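Local coordinates for putative DsbA oxidoreductase SCO1869 (Streptomyces coelicolor A3, PDB 3GL5), which is of unproven function but probably acts as a thiol-disulfide oxidoreductase of the DsbA type, within the thioredoxin superfamily, at residues F187-V195 with F204-R215. Residues are numbered along the deposited sequence; the frame is centred on the assembly and turned at random.
Sequences FVLDRAYGV and FTQALTQAWGER
Leu189 and Ala211 bring the backbones closest, CA to CA 6.2 Å, where helix 204-213 lies over the hairpin, nearly antiparallel to strand 193-195 (171°). Alanine suits this spot, since its short side chain admits Leu189 CB to 3.8 Å from Ala211 CB. Leucine is long enough to reach further, its CD2 coming 3.7 Å from Leu208 CD2 and also bordering Ala207. At the start of both segments the flat, buried rings of Phe187 and Phe204 suit an edge-to-face pair, planes 59° apart, with Phe204 CE1 over the centre of the Phe187 ring. The branched Val195 serves two partners at once: CG1 touches that same CE1, and CG2 meets Ala207 CB. These are the β-hairpin and following helix that end a thioredoxin fold; the backbone N atoms of Ala192 and Tyr193 both bond to Leu189 O, two residues opposite one, a classic β bulge. Tyr193 to Val195 also pair, in parallel, with a strand of the second subunit, continuing the sheet across the interface. Tyr193, with CG anti to the carbonyl carbon (chi1 -80°), extends its ring past Ala211, and its OH donates a hydrogen bond to the syn side of Glu214 OE1, 2.5 Å away. A phenylalanine here would probably leave the Glu214 carboxylate without this donor and freer to turn. Nearby, Asp190 OD2 lies against the aliphatic part of Arg215, 3.3 Å from CG.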
# COMPACT_ATOMS: atom_id res chain seq x y z
N PHE A 187 10.45 -12.46 -2.16
CA PHE A 187 9.03 -12.48 -1.92
C PHE A 187 8.81 -12.66 -0.44
O PHE A 187 9.38 -13.56 0.20
CB PHE A 187 8.38 -13.68 -2.61
CG PHE A 187 8.56 -13.71 -4.07
CD1 PHE A 187 7.51 -13.33 -4.92
CD2 PHE A 187 9.76 -14.19 -4.62
CE1 PHE A 187 7.65 -13.36 -6.32
CE2 PHE A 187 9.93 -14.22 -6.02
CZ PHE A 187 8.89 -13.79 -6.87
N VAL A 188 7.97 -11.80 0.11
CA VAL A 188 7.70 -11.86 1.52
C VAL A 188 6.20 -12.04 1.63
O VAL A 188 5.41 -11.20 1.18
CB VAL A 188 8.24 -10.62 2.25
CG1 VAL A 188 7.79 -10.63 3.74
CG2 VAL A 188 9.78 -10.59 2.14
N LEU A 189 5.83 -13.18 2.21
CA LEU A 189 4.43 -13.59 2.25
C LEU A 189 3.97 -13.35 3.65
O LEU A 189 4.45 -14.01 4.58
CB LEU A 189 4.28 -15.07 1.85
CG LEU A 189 4.63 -15.35 0.39
CD1 LEU A 189 6.13 -15.63 0.22
CD2 LEU A 189 3.83 -16.48 -0.17
N ASP A 190 3.09 -12.37 3.81
CA ASP A 190 2.50 -12.08 5.11
C ASP A 190 3.50 -11.66 6.19
O ASP A 190 3.27 -11.90 7.37
CB ASP A 190 1.74 -13.31 5.63
CG ASP A 190 0.68 -12.93 6.66
OD1 ASP A 190 0.16 -11.78 6.59
OD2 ASP A 190 0.38 -13.78 7.52
N ARG A 191 4.61 -11.02 5.81
CA ARG A 191 5.69 -10.76 6.77
C ARG A 191 6.06 -11.98 7.67
O ARG A 191 6.58 -11.79 8.77
CB ARG A 191 5.40 -9.51 7.62
CG ARG A 191 5.49 -8.16 6.87
CD ARG A 191 6.95 -7.75 6.65
NE ARG A 191 7.09 -6.70 5.64
CZ ARG A 191 7.13 -5.39 5.90
NH1 ARG A 191 7.05 -4.96 7.16
NH2 ARG A 191 7.24 -4.50 4.91
N ALA A 192 5.82 -13.22 7.21
CA ALA A 192 6.18 -14.45 7.98
C ALA A 192 7.15 -15.32 7.23
O ALA A 192 8.01 -15.99 7.84
CB ALA A 192 4.93 -15.28 8.33
N TYR A 193 7.00 -15.36 5.91
CA TYR A 193 7.83 -16.23 5.09
C TYR A 193 8.57 -15.46 3.99
O TYR A 193 7.96 -14.69 3.25
CB TYR A 193 6.95 -17.31 4.48
CG TYR A 193 6.63 -18.43 5.44
CD1 TYR A 193 7.47 -19.55 5.51
CD2 TYR A 193 5.52 -18.38 6.28
CE1 TYR A 193 7.20 -20.60 6.39
CE2 TYR A 193 5.24 -19.44 7.17
CZ TYR A 193 6.09 -20.54 7.21
OH TYR A 193 5.86 -21.59 8.07
N GLY A 194 9.87 -15.68 3.88
CA GLY A 194 10.65 -15.12 2.78
C GLY A 194 10.93 -16.15 1.70
O GLY A 194 11.45 -17.21 1.98
N VAL A 195 10.62 -15.84 0.46
CA VAL A 195 11.01 -16.71 -0.63
C VAL A 195 11.95 -16.00 -1.59
O VAL A 195 11.67 -14.89 -2.06
CB VAL A 195 9.77 -17.28 -1.36
CG1 VAL A 195 10.20 -18.04 -2.61
CG2 VAL A 195 9.00 -18.18 -0.39
N PHE A 204 6.15 -21.71 -4.99
CA PHE A 204 5.30 -20.52 -4.74
C PHE A 204 3.92 -20.91 -4.21
O PHE A 204 3.44 -20.38 -3.21
CB PHE A 204 5.17 -19.67 -5.98
CG PHE A 204 6.38 -18.86 -6.28
CD1 PHE A 204 6.99 -18.11 -5.27
CD2 PHE A 204 6.92 -18.85 -7.54
CE1 PHE A 204 8.12 -17.34 -5.54
CE2 PHE A 204 8.06 -18.10 -7.83
CZ PHE A 204 8.65 -17.33 -6.83
N THR A 205 3.29 -21.88 -4.87
CA THR A 205 2.02 -22.42 -4.43
C THR A 205 2.08 -22.88 -2.97
O THR A 205 1.26 -22.46 -2.15
CB THR A 205 1.56 -23.52 -5.43
OG1 THR A 205 0.86 -22.87 -6.50
CG2 THR A 205 0.64 -24.55 -4.79
N GLN A 206 3.08 -23.73 -2.69
CA GLN A 206 3.40 -24.20 -1.34
C GLN A 206 3.54 -23.06 -0.33
O GLN A 206 2.93 -23.10 0.74
CB GLN A 206 4.71 -25.00 -1.37
CG GLN A 206 5.48 -24.98 -0.05
CD GLN A 206 4.69 -25.57 1.11
OE1 GLN A 206 3.80 -26.40 0.92
NE2 GLN A 206 5.02 -25.14 2.33
N ALA A 207 4.36 -22.08 -0.70
CA ALA A 207 4.63 -20.89 0.13
C ALA A 207 3.34 -20.11 0.42
O ALA A 207 3.06 -19.81 1.56
CB ALA A 207 5.67 -19.97 -0.54
N LEU A 208 2.56 -19.82 -0.61
CA LEU A 208 1.24 -19.21 -0.41
C LEU A 208 0.39 -20.00 0.60
O LEU A 208 -0.19 -19.43 1.51
CB LEU A 208 0.50 -19.09 -1.75
CG LEU A 208 1.06 -18.03 -2.70
CD1 LEU A 208 0.61 -18.16 -4.18
CD2 LEU A 208 0.74 -16.67 -2.16
N THR A 209 0.39 -21.32 0.46
CA THR A 209 -0.53 -22.17 1.23
C THR A 209 -0.15 -22.25 2.67
O THR A 209 -0.99 -22.19 3.56
CB THR A 209 -0.61 -23.57 0.64
OG1 THR A 209 -1.29 -23.47 -0.62
CG2 THR A 209 -1.38 -24.53 1.55
N GLN A 210 1.15 -22.38 2.90
CA GLN A 210 1.73 -22.43 4.22
C GLN A 210 1.52 -21.09 4.91
O GLN A 210 1.07 -21.04 6.05
CB GLN A 210 3.22 -22.75 4.11
CG GLN A 210 3.79 -23.44 5.31
CD GLN A 210 5.25 -23.75 5.13
OE1 GLN A 210 5.74 -23.82 4.00
NE2 GLN A 210 5.95 -23.95 6.23
N ALA A 211 1.84 -20.02 4.20
CA ALA A 211 1.73 -18.65 4.71
C ALA A 211 0.29 -18.39 5.08
O ALA A 211 0.00 -17.97 6.21
CB ALA A 211 2.20 -17.64 3.68
N TRP A 212 -0.62 -18.66 4.14
CA TRP A 212 -2.05 -18.56 4.42
C TRP A 212 -2.44 -19.44 5.60
O TRP A 212 -3.08 -18.99 6.55
CB TRP A 212 -2.86 -18.98 3.21
CG TRP A 212 -4.31 -18.71 3.34
CD1 TRP A 212 -5.27 -19.58 3.82
CD2 TRP A 212 -4.99 -17.51 2.97
NE1 TRP A 212 -6.51 -18.97 3.77
CE2 TRP A 212 -6.36 -17.70 3.26
CE3 TRP A 212 -4.58 -16.28 2.43
CZ2 TRP A 212 -7.33 -16.71 3.02
CZ3 TRP A 212 -5.53 -15.30 2.19
CH2 TRP A 212 -6.89 -15.52 2.49
N GLY A 213 -2.03 -20.70 5.54
CA GLY A 213 -2.52 -21.68 6.50
C GLY A 213 -2.15 -21.32 7.92
O GLY A 213 -2.91 -21.59 8.84
N GLU A 214 -1.00 -20.70 8.08
CA GLU A 214 -0.44 -20.50 9.41
C GLU A 214 -0.68 -19.14 10.07
O GLU A 214 -0.17 -18.91 11.16
CB GLU A 214 1.05 -20.85 9.41
CG GLU A 214 1.27 -22.35 9.21
CD GLU A 214 2.60 -22.67 8.53
OE1 GLU A 214 3.34 -21.70 8.23
OE2 GLU A 214 2.90 -23.88 8.31
N ARG A 215 -1.44 -18.25 9.43
CA ARG A 215 -1.81 -17.00 10.08
C ARG A 215 -2.73 -17.34 11.24
O ARG A 215 -3.79 -17.93 11.04
CB ARG A 215 -2.54 -16.04 9.14
CG ARG A 215 -2.04 -16.04 7.71
CD ARG A 215 -3.08 -15.45 6.79
NE ARG A 215 -4.35 -16.17 6.91
CZ ARG A 215 -5.54 -15.59 6.84
NH1 ARG A 215 -5.63 -14.28 6.69
NH2 ARG A 215 -6.64 -16.32 6.97